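Local coordinates for protein dTDP-4-dehydrorhamnose reductase (Yersinia enterocolitica, PDB 5U9C) that probably catalyses the NADPH-dependent reduction of dTDP-4-dehydro-beta-L-rhamnose to dTDP-L-rhamnose, in the dTDP-L-rhamnose biosynthesis pathway, at residues F110-L121 with P257-Y266. Residues are numbered along the deposited sequence; the frame is centred on the assembly and turned at random.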
loop_
_atom_site.group_PDB
_atom_site.type_symbol
_atom_site.label_atom_id
_atom_site.label_comp_id
_atom_site.label_asym_id
_atom_site.label_seq_id
_atom_site.Cartn_x
_atom_site.Cartn_y
_atom_site.Cartn_z
ATOM N N PHE D 110 0.221 14.149 -9.357
ATOM C CA PHE D 110 -0.483 12.894 -9.136
ATOM C C PHE D 110 0.388 11.695 -9.539
ATOM O O PHE D 110 1.408 11.847 -10.239
ATOM C CB PHE D 110 -1.767 12.838 -9.963
ATOM C CG PHE D 110 -2.762 13.896 -9.619
ATOM C CD1 PHE D 110 -3.500 13.811 -8.437
ATOM C CD2 PHE D 110 -2.994 14.950 -10.477
ATOM C CE1 PHE D 110 -4.438 14.777 -8.112
ATOM C CE2 PHE D 110 -3.931 15.925 -10.162
ATOM C CZ PHE D 110 -4.656 15.837 -8.984
ATOM N N GLY D 111 -0.034 10.513 -9.110
ATOM C CA GLY D 111 0.606 9.281 -9.522
ATOM C C GLY D 111 0.785 8.233 -8.465
ATOM O O GLY D 111 0.697 7.052 -8.759
ATOM N N GLY D 112 1.025 8.661 -7.226
ATOM C CA GLY D 112 1.263 7.735 -6.147
ATOM C C GLY D 112 0.080 6.835 -5.884
ATOM O O GLY D 112 0.248 5.700 -5.452
ATOM N N GLU D 113 -1.119 7.313 -6.173
ATOM C CA GLU D 113 -2.299 6.481 -5.937
ATOM C C GLU D 113 -2.425 5.313 -6.898
ATOM O O GLU D 113 -3.051 4.314 -6.559
ATOM C CB GLU D 113 -3.572 7.320 -5.956
ATOM C CG GLU D 113 -4.828 6.507 -5.707
ATOM C CD GLU D 113 -6.065 7.361 -5.531
ATOM O OE1 GLU D 113 -5.947 8.608 -5.404
ATOM O OE2 GLU D 113 -7.163 6.760 -5.549
ATOM N N GLY D 114 -1.902 5.447 -8.120
ATOM C CA GLY D 114 -1.952 4.353 -9.075
ATOM C C GLY D 114 -3.205 4.187 -9.911
ATOM O O GLY D 114 -3.353 3.167 -10.620
ATOM N N LYS D 115 -4.105 5.168 -9.884
ATOM C CA LYS D 115 -5.291 5.038 -10.753
ATOM C C LYS D 115 -5.024 5.589 -12.146
ATOM O O LYS D 115 -3.945 6.120 -12.410
ATOM C CB LYS D 115 -6.546 5.592 -10.114
ATOM C CG LYS D 115 -6.581 7.046 -9.768
ATOM C CD LYS D 115 -7.931 7.289 -9.094
ATOM C CE LYS D 115 -8.196 8.721 -8.724
ATOM N NZ LYS D 115 -9.606 8.811 -8.257
ATOM N N LEU D 116 -5.985 5.441 -13.037
ATOM C CA LEU D 116 -5.792 5.797 -14.447
ATOM C C LEU D 116 -5.951 7.276 -14.810
ATOM O O LEU D 116 -5.285 7.759 -15.737
ATOM C CB LEU D 116 -6.673 4.894 -15.315
ATOM C CG LEU D 116 -6.327 3.383 -15.085
ATOM C CD1 LEU D 116 -7.135 2.439 -15.976
ATOM C CD2 LEU D 116 -4.832 3.047 -15.208
ATOM N N SER D 117 -6.759 8.012 -14.046
ATOM C CA SER D 117 -6.988 9.413 -14.357
ATOM C C SER D 117 -7.339 10.180 -13.090
ATOM O O SER D 117 -7.920 9.596 -12.175
ATOM C CB SER D 117 -8.150 9.516 -15.349
ATOM O OG SER D 117 -8.155 10.778 -15.929
ATOM N N TYR D 118 -7.007 11.469 -13.051
ATOM C CA TYR D 118 -7.263 12.320 -11.897
ATOM C C TYR D 118 -7.981 13.632 -12.287
ATOM O O TYR D 118 -7.592 14.301 -13.271
ATOM C CB TYR D 118 -5.932 12.686 -11.202
ATOM C CG TYR D 118 -5.124 11.482 -10.754
ATOM C CD1 TYR D 118 -4.222 10.865 -11.611
ATOM C CD2 TYR D 118 -5.287 10.949 -9.472
ATOM C CE1 TYR D 118 -3.512 9.751 -11.217
ATOM C CE2 TYR D 118 -4.581 9.825 -9.063
ATOM C CZ TYR D 118 -3.683 9.239 -9.935
ATOM O OH TYR D 118 -2.974 8.139 -9.517
ATOM N N ASN D 119 -9.004 14.008 -11.515
ATOM C CA ASN D 119 -9.679 15.290 -11.716
ATOM C C ASN D 119 -9.321 16.273 -10.578
ATOM O O ASN D 119 -8.527 15.924 -9.674
ATOM C CB ASN D 119 -11.189 15.107 -11.921
ATOM C CG ASN D 119 -11.891 14.581 -10.701
ATOM O OD1 ASN D 119 -11.624 15.017 -9.565
ATOM N ND2 ASN D 119 -12.836 13.663 -10.921
ATOM N N GLU D 120 -9.868 17.488 -10.632
ATOM C CA GLU D 120 -9.554 18.525 -9.643
ATOM C C GLU D 120 -9.946 18.187 -8.177
ATOM O O GLU D 120 -9.438 18.813 -7.256
ATOM C CB GLU D 120 -10.106 19.904 -10.049
ATOM C CG GLU D 120 -9.566 20.489 -11.365
ATOM C CD GLU D 120 -10.370 20.101 -12.615
ATOM O OE1 GLU D 120 -11.102 19.095 -12.587
ATOM O OE2 GLU D 120 -10.251 20.804 -13.647
ATOM N N LEU D 121 -10.820 17.200 -7.964
ATOM C CA LEU D 121 -11.164 16.763 -6.603
ATOM C C LEU D 121 -10.170 15.741 -6.033
ATOM O O LEU D 121 -10.128 15.537 -4.804
ATOM C CB LEU D 121 -12.584 16.188 -6.511
ATOM C CG LEU D 121 -13.688 17.216 -6.465
ATOM C CD1 LEU D 121 -15.059 16.535 -6.408
ATOM C CD2 LEU D 121 -13.507 18.149 -5.263
ATOM N N PRO D 257 4.712 7.217 -12.702
ATOM C CA PRO D 257 3.548 6.415 -12.280
ATOM C C PRO D 257 2.966 5.619 -13.450
ATOM O O PRO D 257 3.301 5.895 -14.601
ATOM C CB PRO D 257 2.545 7.481 -11.815
ATOM C CG PRO D 257 2.907 8.696 -12.625
ATOM C CD PRO D 257 4.366 8.631 -12.947
ATOM N N TYR D 258 2.133 4.625 -13.162
ATOM C CA TYR D 258 1.479 3.875 -14.230
ATOM C C TYR D 258 0.645 4.838 -15.066
ATOM O O TYR D 258 0.527 4.665 -16.274
ATOM C CB TYR D 258 0.648 2.708 -13.678
ATOM C CG TYR D 258 1.541 1.647 -13.035
ATOM C CD1 TYR D 258 2.541 1.016 -13.785
ATOM C CD2 TYR D 258 1.385 1.265 -11.696
ATOM C CE1 TYR D 258 3.364 0.060 -13.229
ATOM C CE2 TYR D 258 2.215 0.300 -11.129
ATOM C CZ TYR D 258 3.201 -0.297 -11.913
ATOM O OH TYR D 258 4.045 -1.260 -11.399
ATOM N N SER D 259 0.091 5.858 -14.414
ATOM C CA SER D 259 -0.610 6.893 -15.126
ATOM C C SER D 259 -0.564 8.249 -14.449
ATOM O O SER D 259 -0.663 8.355 -13.203
ATOM C CB SER D 259 -2.068 6.531 -15.335
ATOM O OG SER D 259 -2.690 7.539 -16.100
ATOM N N GLU D 260 -0.376 9.277 -15.272
ATOM C CA GLU D 260 -0.496 10.661 -14.806
ATOM C C GLU D 260 -1.596 11.354 -15.620
ATOM O O GLU D 260 -1.633 12.575 -15.743
ATOM C CB GLU D 260 0.809 11.418 -14.831
ATOM C CG GLU D 260 1.503 11.499 -16.172
ATOM C CD GLU D 260 2.661 12.488 -16.147
ATOM O OE1 GLU D 260 3.753 12.109 -16.593
ATOM O OE2 GLU D 260 2.482 13.642 -15.644
ATOM N N GLY D 261 -2.516 10.558 -16.150
ATOM C CA GLY D 261 -3.632 11.108 -16.879
ATOM C C GLY D 261 -4.442 12.083 -16.020
ATOM O O GLY D 261 -4.629 11.863 -14.816
ATOM N N ILE D 262 -4.860 13.187 -16.629
ATOM C CA ILE D 262 -5.717 14.169 -15.963
ATOM C C ILE D 262 -6.955 14.495 -16.796
ATOM O O ILE D 262 -6.917 14.460 -18.032
ATOM C CB ILE D 262 -4.991 15.476 -15.630
ATOM C CG1 ILE D 262 -4.209 16.007 -16.828
ATOM C CG2 ILE D 262 -4.042 15.274 -14.449
ATOM C CD1 ILE D 262 -3.749 17.443 -16.629
ATOM N N GLU D 263 -8.057 14.741 -16.104
ATOM C CA GLU D 263 -9.303 15.175 -16.726
ATOM C C GLU D 263 -9.882 16.287 -15.856
ATOM O O GLU D 263 -9.429 16.499 -14.709
ATOM C CB GLU D 263 -10.277 14.012 -16.935
ATOM C CG GLU D 263 -10.835 13.397 -15.687
ATOM C CD GLU D 263 -11.485 12.052 -15.968
ATOM O OE1 GLU D 263 -10.796 11.135 -16.428
ATOM O OE2 GLU D 263 -12.678 11.900 -15.694
ATOM N N SER D 264 -10.805 17.058 -16.419
ATOM C CA SER D 264 -11.399 18.169 -15.680
ATOM C C SER D 264 -12.866 17.971 -15.457
ATOM O O SER D 264 -13.589 17.517 -16.348
ATOM C CB SER D 264 -11.207 19.489 -16.421
ATOM O OG SER D 264 -11.763 20.583 -15.684
ATOM N N ILE D 265 -13.301 18.314 -14.255
ATOM C CA ILE D 265 -14.728 18.334 -13.930
ATOM C C ILE D 265 -15.233 19.773 -13.906
ATOM O O ILE D 265 -16.409 19.996 -13.683
ATOM C CB ILE D 265 -15.020 17.702 -12.569
ATOM C CG1 ILE D 265 -14.139 18.331 -11.474
ATOM C CG2 ILE D 265 -14.771 16.211 -12.663
ATOM C CD1 ILE D 265 -14.526 17.943 -10.057
ATOM N N TYR D 266 -14.347 20.752 -14.107
ATOM C CA TYR D 266 -14.745 22.166 -14.052
ATOM C C TYR D 266 -14.645 22.961 -15.360
ATOM O O TYR D 266 -15.134 24.081 -15.408
ATOM C CB TYR D 266 -13.930 22.924 -12.969
ATOM C CG TYR D 266 -14.094 22.427 -11.531
ATOM C CD1 TYR D 266 -15.341 22.063 -11.030
ATOM C CD2 TYR D 266 -13.026 22.434 -10.653
ATOM C CE1 TYR D 266 -15.496 21.643 -9.723
ATOM C CE2 TYR D 266 -13.170 22.020 -9.337
ATOM C CZ TYR D 266 -14.408 21.626 -8.878
ATOM O OH TYR D 266 -14.575 21.209 -7.587
HETATM O O HOH W 1 1.305 4.848 -10.387
HETATM O O HOH W 2 -1.664 6.734 -11.368
HETATM O O HOH W 3 -6.942 11.355 -18.589
HETATM O O HOH W 4 -13.730 12.466 -13.345
#
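Glu-120 packs its CB obliquely against the ring of Tyr-266, 3.8 Å from CE2, and its carboxylate clasps the turn before that ring. The two segments pair in a short, weakly bonded parallel two-stranded sheet around Tyr-118 and Ile-262, separate from the six-stranded parallel sheet of the Rossmann-type fold. Tyr-118 carries the backbone pairing. Its N donates to Gly-261 O at 3.0 Å, and its O accepts from Glu-263 N. The phenol ring meets Ser-259 O in plane at its edge. Water 2 accepts from Tyr-118 OH and donates to Ser-259 O and Lys-115 O. Ser-259 OG donates to Leu-116 O at 2.6 Å from above the carbonyl plane, and also accepts from Gly-261 N in an ST turn. Ser-117 OG donates to the anti side of Glu-263 OE1, tilted 27° from the carboxylate plane. The other oxygen, OE2, bonds His-246 of a neighbouring subunit and water 4. Ile-265 sets CD1 3.8 Å from Leu-121 CG, while its CG2 lies against the Asn-119 amide. The Glu-120 chain bends at chi2 (90°), which points OE1 at the backbone N of Ile-265, 2.9 Å away. OE2 accepts from His-216 N, on strand 213-217, and offers its syn lone pair to Ser-264 OG at 2.5 Å.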